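Side-chain contacts in ARO (armadillo repeats only protein) (Plasmodium falciparum Santa Lucia, PDB 5EWP), which probably serves as an armadillo-repeat scaffold in the translocation of rhoptries and their attachment to the apical pole of the parasite: residues 93-98 against 130-135; 147-152 against 198-203; 162-167 against 212-217. One frame throughout, in Å; residues are numbered along the deposited sequence.

Interaction 1. Residues 93-98 against 130-135; sequences NLLKSH and LPYLIS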
loop_
_atom_site.group_PDB
_atom_site.type_symbol
_atom_site.label_atom_id
_atom_site.label_comp_id
_atom_site.label_asym_id
_atom_site.label_seq_id
_atom_site.Cartn_x
_atom_site.Cartn_y
_atom_site.Cartn_z
ATOM N N ASN A 93 3.166 0.594 13.461
ATOM C CA ASN A 93 2.956 -0.274 14.611
ATOM C C ASN A 93 1.759 -1.206 14.398
ATOM O O ASN A 93 1.785 -2.375 14.796
ATOM C CB ASN A 93 2.745 0.564 15.864
ATOM C CG ASN A 93 2.781 -0.260 17.114
ATOM O OD1 ASN A 93 3.701 -1.055 17.313
ATOM N ND2 ASN A 93 1.782 -0.087 17.969
ATOM N N LEU A 94 0.707 -0.695 13.765
ATOM C CA LEU A 94 -0.473 -1.535 13.494
ATOM C C LEU A 94 -0.136 -2.639 12.475
ATOM O O LEU A 94 -0.707 -3.720 12.499
ATOM C CB LEU A 94 -1.630 -0.673 12.990
ATOM C CG LEU A 94 -2.367 0.241 13.972
ATOM C CD1 LEU A 94 -3.541 0.925 13.273
ATOM C CD2 LEU A 94 -2.875 -0.563 15.124
ATOM N N LEU A 95 0.820 -2.375 11.594
ATOM C CA LEU A 95 1.243 -3.377 10.621
ATOM C C LEU A 95 1.833 -4.614 11.300
ATOM O O LEU A 95 1.888 -5.688 10.708
ATOM C CB LEU A 95 2.273 -2.779 9.651
ATOM C CG LEU A 95 1.738 -1.688 8.723
ATOM C CD1 LEU A 95 2.881 -1.108 7.879
ATOM C CD2 LEU A 95 0.645 -2.239 7.816
ATOM N N LYS A 96 2.279 -4.455 12.539
ATOM C CA LYS A 96 2.865 -5.565 13.301
ATOM C C LYS A 96 1.808 -6.447 13.954
ATOM O O LYS A 96 2.132 -7.488 14.556
ATOM C CB LYS A 96 3.796 -5.023 14.377
ATOM C CG LYS A 96 4.937 -4.173 13.838
ATOM C CD LYS A 96 5.632 -3.442 14.971
ATOM C CE LYS A 96 6.700 -2.490 14.439
ATOM N NZ LYS A 96 7.221 -1.603 15.513
ATOM N N SER A 97 0.548 -6.031 13.852
ATOM C CA SER A 97 -0.547 -6.726 14.546
ATOM C C SER A 97 -0.910 -8.067 13.900
ATOM O O SER A 97 -0.756 -8.255 12.703
ATOM C CB SER A 97 -1.798 -5.828 14.601
ATOM O OG SER A 97 -2.899 -6.510 15.189
ATOM N N HIS A 98 -1.360 -9.016 14.712
ATOM C CA HIS A 98 -1.926 -10.260 14.182
ATOM C C HIS A 98 -3.442 -10.164 13.989
ATOM O O HIS A 98 -4.123 -11.166 13.700
ATOM C CB HIS A 98 -1.533 -11.438 15.070
ATOM C CG HIS A 98 -0.128 -11.900 14.827
ATOM N ND1 HIS A 98 0.352 -13.116 15.270
ATOM C CD2 HIS A 98 0.900 -11.310 14.169
ATOM C CE1 HIS A 98 1.612 -13.251 14.898
ATOM N NE2 HIS A 98 1.970 -12.169 14.229
ATOM N N LEU A 130 8.860 -0.248 4.854
ATOM C CA LEU A 130 9.049 -1.096 3.675
ATOM C C LEU A 130 8.974 -2.615 3.919
ATOM O O LEU A 130 8.299 -3.307 3.158
ATOM C CB LEU A 130 10.380 -0.769 2.981
ATOM C CG LEU A 130 10.416 0.370 1.963
ATOM C CD1 LEU A 130 11.765 0.357 1.227
ATOM C CD2 LEU A 130 9.252 0.313 0.971
ATOM N N PRO A 131 9.653 -3.141 4.960
ATOM C CA PRO A 131 9.578 -4.603 5.126
ATOM C C PRO A 131 8.142 -5.107 5.295
ATOM O O PRO A 131 7.797 -6.182 4.779
ATOM C CB PRO A 131 10.382 -4.860 6.406
ATOM C CG PRO A 131 11.316 -3.721 6.504
ATOM C CD PRO A 131 10.575 -2.527 5.936
ATOM N N TYR A 132 7.316 -4.335 5.996
ATOM C CA TYR A 132 5.923 -4.725 6.228
ATOM C C TYR A 132 5.128 -4.630 4.935
ATOM O O TYR A 132 4.327 -5.501 4.620
ATOM C CB TYR A 132 5.285 -3.848 7.305
ATOM C CG TYR A 132 6.014 -3.937 8.614
ATOM C CD1 TYR A 132 5.828 -5.023 9.458
ATOM C CD2 TYR A 132 6.935 -2.959 8.987
ATOM C CE1 TYR A 132 6.515 -5.121 10.655
ATOM C CE2 TYR A 132 7.627 -3.051 10.184
ATOM C CZ TYR A 132 7.408 -4.138 11.015
ATOM O OH TYR A 132 8.086 -4.243 12.204
ATOM N N LEU A 133 5.356 -3.562 4.177
ATOM C CA LEU A 133 4.632 -3.388 2.928
ATOM C C LEU A 133 5.046 -4.442 1.903
ATOM O O LEU A 133 4.218 -4.916 1.122
ATOM C CB LEU A 133 4.863 -1.986 2.384
ATOM C CG LEU A 133 4.320 -0.845 3.252
ATOM C CD1 LEU A 133 4.853 0.474 2.726
ATOM C CD2 LEU A 133 2.806 -0.844 3.262
ATOM N N ILE A 134 6.331 -4.803 1.895
ATOM C CA ILE A 134 6.805 -5.837 0.984
ATOM C C ILE A 134 6.205 -7.188 1.351
ATOM O O ILE A 134 5.780 -7.953 0.480
ATOM C CB ILE A 134 8.348 -5.928 0.981
ATOM C CG1 ILE A 134 8.927 -4.699 0.282
ATOM C CG2 ILE A 134 8.818 -7.188 0.259
ATOM C CD1 ILE A 134 10.444 -4.537 0.443
ATOM N N SER A 135 6.149 -7.469 2.649
ATOM C CA SER A 135 5.516 -8.692 3.119
ATOM C C SER A 135 4.048 -8.734 2.673
ATOM O O SER A 135 3.527 -9.790 2.286
ATOM C CB SER A 135 5.634 -8.788 4.645
ATOM O OG SER A 135 5.204 -10.049 5.118
#
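With chi1 at -59°, Tyr132 sets its ring carbon CG anti to its own carbonyl carbon, which carries the phenol across to Leu95 and Lys96; Lys96 takes the same first torsion, also -59°, and then runs extended, so that its methylenes pass the hydroxyl end of that ring. The contact therefore has two parts along one tyrosine. Near the backbone, Leu95 meets the root of the side chain: its CD1 methyl lies 3.7 Å from Tyr132 CB, and Leu95 CB is 4.1 Å from Tyr132 CG. Farther out, Lys96 crosses the ring at a slant. Lys96 CG is 3.7 Å from Tyr132 CE1, while Lys96 CE comes to 3.2 Å from Tyr132 OH, a close approach of a methylene next to the ammonium group rather than of the ammonium itself. The lysine thus lends its aliphatic length to the tyrosine and carries its charge onward at an exposed position. Behind this surface layer Leu95 also packs on Ala106 and Leu110 of helix 100-113, while the buried Leu133 lies against Thr151, Cys152 and Ile155 of helix 142-156. Joining Leu95 and Lys96 to helix 130-136 mainly through side chains, the arrangement is the kind of lateral contact that holds together an armadillo-repeat solenoid.

Interaction 2. Residues 147-152 against 198-203; sequences ACAQTC and IYHLED
Helices 142-156 and 192-205 come nearest here at Gln150 and His200, whose CA atoms are 7.6 Å apart. This is a buried contact between two helices of the armadillo solenoid, and it is made by one imidazole reaching over to a neighbouring helix. His200 turns CG anti to its own carbonyl carbon (chi1 -62°), and the ring leaves its helix directly toward Ala149 and Gln150. The methyl CB of Ala149 sits 3.9 Å from His200 CD2. On one face of the imidazole lies the carbonyl oxygen of Ala149, 3.9 Å above the ring plane and displaced toward the rim. Gln150 comes from another direction. Its side chain starts away from His200 but bends at chi2 (68°), which brings the amide group back to the ring edge at CE1, with the amide and ring planes 79° apart. Leu175 of helix 171-177 touches both Ala149 and His200, so a third helix shares the site. One turn farther along, the carboxylate of Asp203 forms a salt bridge with Arg153, a second tie between the same two helices. Within helix 142-156, Thr151 folds its hydroxyl back onto the preceding turn: Ala147 O accepts from Thr151 OG1 at 2.8 Å and from Thr151 N at 3.0 Å, the two donors arriving from opposite faces of the carbonyl plane.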
loop_
_atom_site.group_PDB
_atom_site.type_symbol
_atom_site.label_atom_id
_atom_site.label_comp_id
_atom_site.label_asym_id
_atom_site.label_seq_id
_atom_site.Cartn_x
_atom_site.Cartn_y
_atom_site.Cartn_z
ATOM N N ALA A 147 -2.335 -2.462 -3.041
ATOM C CA ALA A 147 -2.123 -1.271 -2.221
ATOM C C ALA A 147 -0.706 -1.244 -1.656
ATOM O O ALA A 147 -0.064 -0.186 -1.614
ATOM C CB ALA A 147 -3.148 -1.202 -1.088
ATOM N N CYS A 148 -0.218 -2.398 -1.209
ATOM C CA CYS A 148 1.141 -2.468 -0.690
ATOM C C CYS A 148 2.162 -2.165 -1.790
ATOM O O CYS A 148 3.106 -1.407 -1.571
ATOM C CB CYS A 148 1.414 -3.838 -0.089
ATOM S SG CYS A 148 0.609 -4.072 1.529
ATOM N N ALA A 149 1.939 -2.723 -2.975
ATOM C CA ALA A 149 2.837 -2.494 -4.108
ATOM C C ALA A 149 2.872 -1.018 -4.496
ATOM O O ALA A 149 3.947 -0.465 -4.740
ATOM C CB ALA A 149 2.426 -3.349 -5.302
ATOM N N GLN A 150 1.701 -0.386 -4.540
ATOM C CA GLN A 150 1.608 1.039 -4.888
ATOM C C GLN A 150 2.339 1.902 -3.867
ATOM O O GLN A 150 3.025 2.840 -4.231
ATOM C CB GLN A 150 0.150 1.489 -4.986
ATOM C CG GLN A 150 -0.022 2.948 -5.441
ATOM C CD GLN A 150 0.388 3.162 -6.888
ATOM O OE1 GLN A 150 1.251 4.002 -7.201
ATOM N NE2 GLN A 150 -0.236 2.412 -7.784
ATOM N N THR A 151 2.164 1.601 -2.587
ATOM C CA THR A 151 2.810 2.382 -1.535
ATOM C C THR A 151 4.325 2.232 -1.599
ATOM O O THR A 151 5.067 3.213 -1.476
ATOM C CB THR A 151 2.280 1.962 -0.149
ATOM O OG1 THR A 151 0.857 2.013 -0.202
ATOM C CG2 THR A 151 2.746 2.934 0.927
ATOM N N CYS A 152 4.785 1.003 -1.800
ATOM C CA CYS A 152 6.222 0.771 -2.015
ATOM C C CYS A 152 6.756 1.622 -3.149
ATOM O O CYS A 152 7.818 2.233 -3.027
ATOM C CB CYS A 152 6.509 -0.686 -2.329
ATOM S SG CYS A 152 6.350 -1.744 -0.877
ATOM N N ILE A 198 3.802 -3.869 -13.787
ATOM C CA ILE A 198 4.672 -3.533 -14.911
ATOM C C ILE A 198 5.174 -2.104 -14.741
ATOM O O ILE A 198 6.369 -1.831 -14.833
ATOM C CB ILE A 198 3.950 -3.647 -16.258
ATOM C CG1 ILE A 198 3.626 -5.106 -16.567
ATOM C CG2 ILE A 198 4.820 -3.065 -17.383
ATOM C CD1 ILE A 198 2.725 -5.277 -17.772
ATOM N N TYR A 199 4.247 -1.199 -14.466
ATOM C CA TYR A 199 4.607 0.206 -14.284
ATOM C C TYR A 199 5.500 0.412 -13.066
ATOM O O TYR A 199 6.384 1.264 -13.071
ATOM C CB TYR A 199 3.347 1.057 -14.178
ATOM C CG TYR A 199 2.501 1.045 -15.430
ATOM C CD1 TYR A 199 3.080 0.951 -16.696
ATOM C CD2 TYR A 199 1.118 1.129 -15.345
ATOM C CE1 TYR A 199 2.290 0.942 -17.844
ATOM C CE2 TYR A 199 0.328 1.120 -16.478
ATOM C CZ TYR A 199 0.908 1.026 -17.717
ATOM O OH TYR A 199 0.084 1.017 -18.819
ATOM N N HIS A 200 5.260 -0.352 -12.003
ATOM C CA HIS A 200 6.113 -0.246 -10.827
ATOM C C HIS A 200 7.555 -0.648 -11.156
ATOM O O HIS A 200 8.505 -0.001 -10.719
ATOM C CB HIS A 200 5.574 -1.114 -9.678
ATOM C CG HIS A 200 4.215 -0.711 -9.188
ATOM N ND1 HIS A 200 3.718 0.571 -9.318
ATOM C CD2 HIS A 200 3.241 -1.431 -8.570
ATOM C CE1 HIS A 200 2.505 0.626 -8.792
ATOM N NE2 HIS A 200 2.190 -0.576 -8.337
ATOM N N LEU A 201 7.713 -1.736 -11.907
ATOM C CA LEU A 201 9.035 -2.213 -12.282
ATOM C C LEU A 201 9.775 -1.195 -13.151
ATOM O O LEU A 201 10.961 -0.951 -12.950
ATOM C CB LEU A 201 8.924 -3.558 -13.002
ATOM C CG LEU A 201 8.539 -4.715 -12.075
ATOM C CD1 LEU A 201 8.106 -5.944 -12.881
ATOM C CD2 LEU A 201 9.693 -5.051 -11.131
ATOM N N GLU A 202 9.063 -0.585 -14.092
ATOM C CA GLU A 202 9.650 0.479 -14.894
ATOM C C GLU A 202 10.116 1.634 -14.010
ATOM O O GLU A 202 11.218 2.163 -14.200
ATOM C CB GLU A 202 8.651 0.980 -15.939
ATOM C CG GLU A 202 8.386 -0.008 -17.063
ATOM C CD GLU A 202 7.476 0.559 -18.139
ATOM O OE1 GLU A 202 6.576 1.357 -17.798
ATOM O OE2 GLU A 202 7.659 0.204 -19.325
ATOM N N ASP A 203 9.285 2.019 -13.040
ATOM C CA ASP A 203 9.619 3.128 -12.150
ATOM C C ASP A 203 10.816 2.822 -11.265
ATOM O O ASP A 203 11.541 3.729 -10.846
ATOM C CB ASP A 203 8.404 3.506 -11.294
ATOM C CG ASP A 203 7.315 4.177 -12.115
ATOM O OD1 ASP A 203 7.585 4.498 -13.299
ATOM O OD2 ASP A 203 6.207 4.403 -11.594
#

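Interaction 3. Residues 162-167 against 212-217; sequences YKKEFL and IPEFLE
Phe215 buries the most surface here, followed by Lys163 and Lys164, and together they join helix 160-168 to helix 213-220 within the armadillo solenoid. The two short helical segments run nearly side by side, their axes 11.5 Å apart at closest approach and inclined by 23°, a gap that the phenyl ring spans. Phe215 meets Lys163 through CE2 and CZ. Lys163 CB stands 3.6 Å from Phe215 CZ, and farther along the same side chain Lys163 CD lies 3.5 Å from Phe215 CE2, the two side chains crossing at about a right angle. Because Lys163 is extended beyond CG, its methylenes run past the ring while the ammonium group goes on to the carbonyl oxygens of Asp203, Phe204 and Leu206. A buried lysine is thus satisfied by backbone acceptors at the end of helix 192-205 and just beyond it, and three bonds on NZ would keep the chain in place beside the ring. Phe204 also meets the Phe215 ring, their planes at about 45°. At the exposed Lys164, CG is 4.2 Å from Phe215 CZ, and the Lys164 chain crosses that of Glu214 at about a right angle. Any attraction there is probably modest, since Lys164 NZ remains 4.5 Å from Glu214 OE1, beyond a salt bridge, while Lys164 CE is nearer that oxygen at 3.7 Å.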
loop_
_atom_site.group_PDB
_atom_site.type_symbol
_atom_site.label_atom_id
_atom_site.label_comp_id
_atom_site.label_asym_id
_atom_site.label_seq_id
_atom_site.Cartn_x
_atom_site.Cartn_y
_atom_site.Cartn_z
ATOM N N TYR A 162 16.368 4.398 -1.494
ATOM C CA TYR A 162 15.115 3.706 -1.147
ATOM C C TYR A 162 14.943 2.482 -2.046
ATOM O O TYR A 162 14.515 1.414 -1.590
ATOM C CB TYR A 162 13.901 4.626 -1.279
ATOM C CG TYR A 162 13.905 5.843 -0.381
ATOM C CD1 TYR A 162 14.901 6.046 0.576
ATOM C CD2 TYR A 162 12.893 6.791 -0.488
ATOM C CE1 TYR A 162 14.895 7.198 1.396
ATOM C CE2 TYR A 162 12.872 7.927 0.318
ATOM C CZ TYR A 162 13.866 8.121 1.254
ATOM O OH TYR A 162 13.812 9.258 2.031
ATOM N N LYS A 163 15.288 2.644 -3.323
ATOM C CA LYS A 163 15.258 1.534 -4.277
ATOM C C LYS A 163 16.235 0.435 -3.873
ATOM O O LYS A 163 15.914 -0.751 -3.974
ATOM C CB LYS A 163 15.571 2.020 -5.693
ATOM C CG LYS A 163 14.469 2.867 -6.315
ATOM C CD LYS A 163 14.883 3.392 -7.671
ATOM C CE LYS A 163 13.757 4.138 -8.357
ATOM N NZ LYS A 163 14.217 4.598 -9.709
ATOM N N LYS A 164 17.438 0.826 -3.461
ATOM C CA LYS A 164 18.433 -0.138 -2.974
ATOM C C LYS A 164 17.911 -0.954 -1.801
ATOM O O LYS A 164 18.099 -2.178 -1.748
ATOM C CB LYS A 164 19.728 0.569 -2.562
ATOM C CG LYS A 164 20.723 0.728 -3.694
ATOM C CD LYS A 164 21.817 1.722 -3.338
ATOM C CE LYS A 164 22.773 1.923 -4.505
ATOM N NZ LYS A 164 24.009 2.644 -4.097
ATOM N N GLU A 165 17.269 -0.273 -0.854
ATOM C CA GLU A 165 16.719 -0.929 0.322
ATOM C C GLU A 165 15.567 -1.859 -0.083
ATOM O O GLU A 165 15.480 -3.003 0.388
ATOM C CB GLU A 165 16.271 0.120 1.345
ATOM C CG GLU A 165 15.532 -0.417 2.572
ATOM C CD GLU A 165 16.433 -1.111 3.595
ATOM O OE1 GLU A 165 17.625 -1.335 3.312
ATOM O OE2 GLU A 165 15.937 -1.427 4.699
ATOM N N PHE A 166 14.697 -1.371 -0.964
ATOM C CA PHE A 166 13.601 -2.176 -1.496
ATOM C C PHE A 166 14.129 -3.482 -2.112
ATOM O O PHE A 166 13.626 -4.584 -1.829
ATOM C CB PHE A 166 12.814 -1.353 -2.524
ATOM C CG PHE A 166 11.632 -2.077 -3.137
ATOM C CD1 PHE A 166 10.453 -2.262 -2.413
ATOM C CD2 PHE A 166 11.687 -2.537 -4.440
ATOM C CE1 PHE A 166 9.361 -2.915 -2.988
ATOM C CE2 PHE A 166 10.605 -3.178 -5.027
ATOM C CZ PHE A 166 9.436 -3.372 -4.294
ATOM N N LEU A 167 15.180 -3.364 -2.916
ATOM C CA LEU A 167 15.805 -4.531 -3.546
ATOM C C LEU A 167 16.396 -5.488 -2.516
ATOM O O LEU A 167 16.209 -6.705 -2.596
ATOM C CB LEU A 167 16.876 -4.056 -4.532
ATOM C CG LEU A 167 17.721 -5.100 -5.260
ATOM C CD1 LEU A 167 16.842 -6.009 -6.085
ATOM C CD2 LEU A 167 18.749 -4.390 -6.130
ATOM N N ILE A 212 18.678 2.990 -14.977
ATOM C CA ILE A 212 19.725 2.754 -13.987
ATOM C C ILE A 212 20.245 1.324 -14.114
ATOM O O ILE A 212 19.516 0.376 -13.832
ATOM C CB ILE A 212 19.213 3.003 -12.558
ATOM C CG1 ILE A 212 18.524 4.362 -12.478
ATOM C CG2 ILE A 212 20.352 2.894 -11.545
ATOM C CD1 ILE A 212 19.449 5.527 -12.819
ATOM N N PRO A 213 21.506 1.166 -14.563
ATOM C CA PRO A 213 22.072 -0.153 -14.878
ATOM C C PRO A 213 21.941 -1.180 -13.759
ATOM O O PRO A 213 21.535 -2.307 -14.040
ATOM C CB PRO A 213 23.545 0.159 -15.156
ATOM C CG PRO A 213 23.523 1.556 -15.686
ATOM C CD PRO A 213 22.439 2.258 -14.899
ATOM N N GLU A 214 22.281 -0.801 -12.528
ATOM C CA GLU A 214 22.143 -1.693 -11.374
ATOM C C GLU A 214 20.741 -2.280 -11.238
ATOM O O GLU A 214 20.578 -3.469 -10.941
ATOM C CB GLU A 214 22.488 -0.962 -10.077
ATOM C CG GLU A 214 22.474 -1.875 -8.854
ATOM C CD GLU A 214 22.769 -1.138 -7.558
ATOM O OE1 GLU A 214 23.224 0.028 -7.621
ATOM O OE2 GLU A 214 22.536 -1.726 -6.475
ATOM N N PHE A 215 19.740 -1.424 -11.416
ATOM C CA PHE A 215 18.345 -1.806 -11.197
ATOM C C PHE A 215 17.812 -2.524 -12.426
ATOM O O PHE A 215 16.966 -3.413 -12.318
ATOM C CB PHE A 215 17.489 -0.577 -10.856
ATOM C CG PHE A 215 17.922 0.129 -9.598
ATOM C CD1 PHE A 215 18.562 -0.566 -8.582
ATOM C CD2 PHE A 215 17.690 1.482 -9.435
ATOM C CE1 PHE A 215 18.969 0.082 -7.421
ATOM C CE2 PHE A 215 18.101 2.141 -8.289
ATOM C CZ PHE A 215 18.743 1.444 -7.281
ATOM N N LEU A 216 18.326 -2.158 -13.598
ATOM C CA LEU A 216 18.020 -2.927 -14.801
ATOM C C LEU A 216 18.433 -4.381 -14.595
ATOM O O LEU A 216 17.666 -5.304 -14.873
ATOM C CB LEU A 216 18.724 -2.348 -16.029
ATOM C CG LEU A 216 18.416 -3.125 -17.313
ATOM C CD1 LEU A 216 16.974 -2.891 -17.755
ATOM C CD2 LEU A 216 19.391 -2.744 -18.415
ATOM N N GLU A 217 19.630 -4.579 -14.054
ATOM C CA GLU A 217 20.159 -5.921 -13.850
ATOM C C GLU A 217 19.375 -6.658 -12.773
ATOM O O GLU A 217 19.168 -7.870 -12.860
ATOM C CB GLU A 217 21.638 -5.866 -13.469
#

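In the fold
The three contacts step along the solenoid. Interaction 1 closes before the others open, whereas the segments of interactions 2 and 3 alternate in the chain, helices 142-156 and 160-168 each finding a later partner. Centres of interactions 2 and 3 are about 13 Å apart, those of 1 and 2 about 17 Å, and those of 1 and 3 about 22 Å. Apolar side chains join them: Leu133 CB packs 3.6 Å from Cys152 SG, and Ile134 CD1 lies 3.7 Å from Phe166 CD1. Cys152 CB is in turn 3.7 Å from Phe166 CE1, so 130-135, 147-152 and 162-167 share one core. The segment 198-203 of interaction 2 also holds the lysine of interaction 3, Lys163 NZ lying 3.0 Å from Asp203 O.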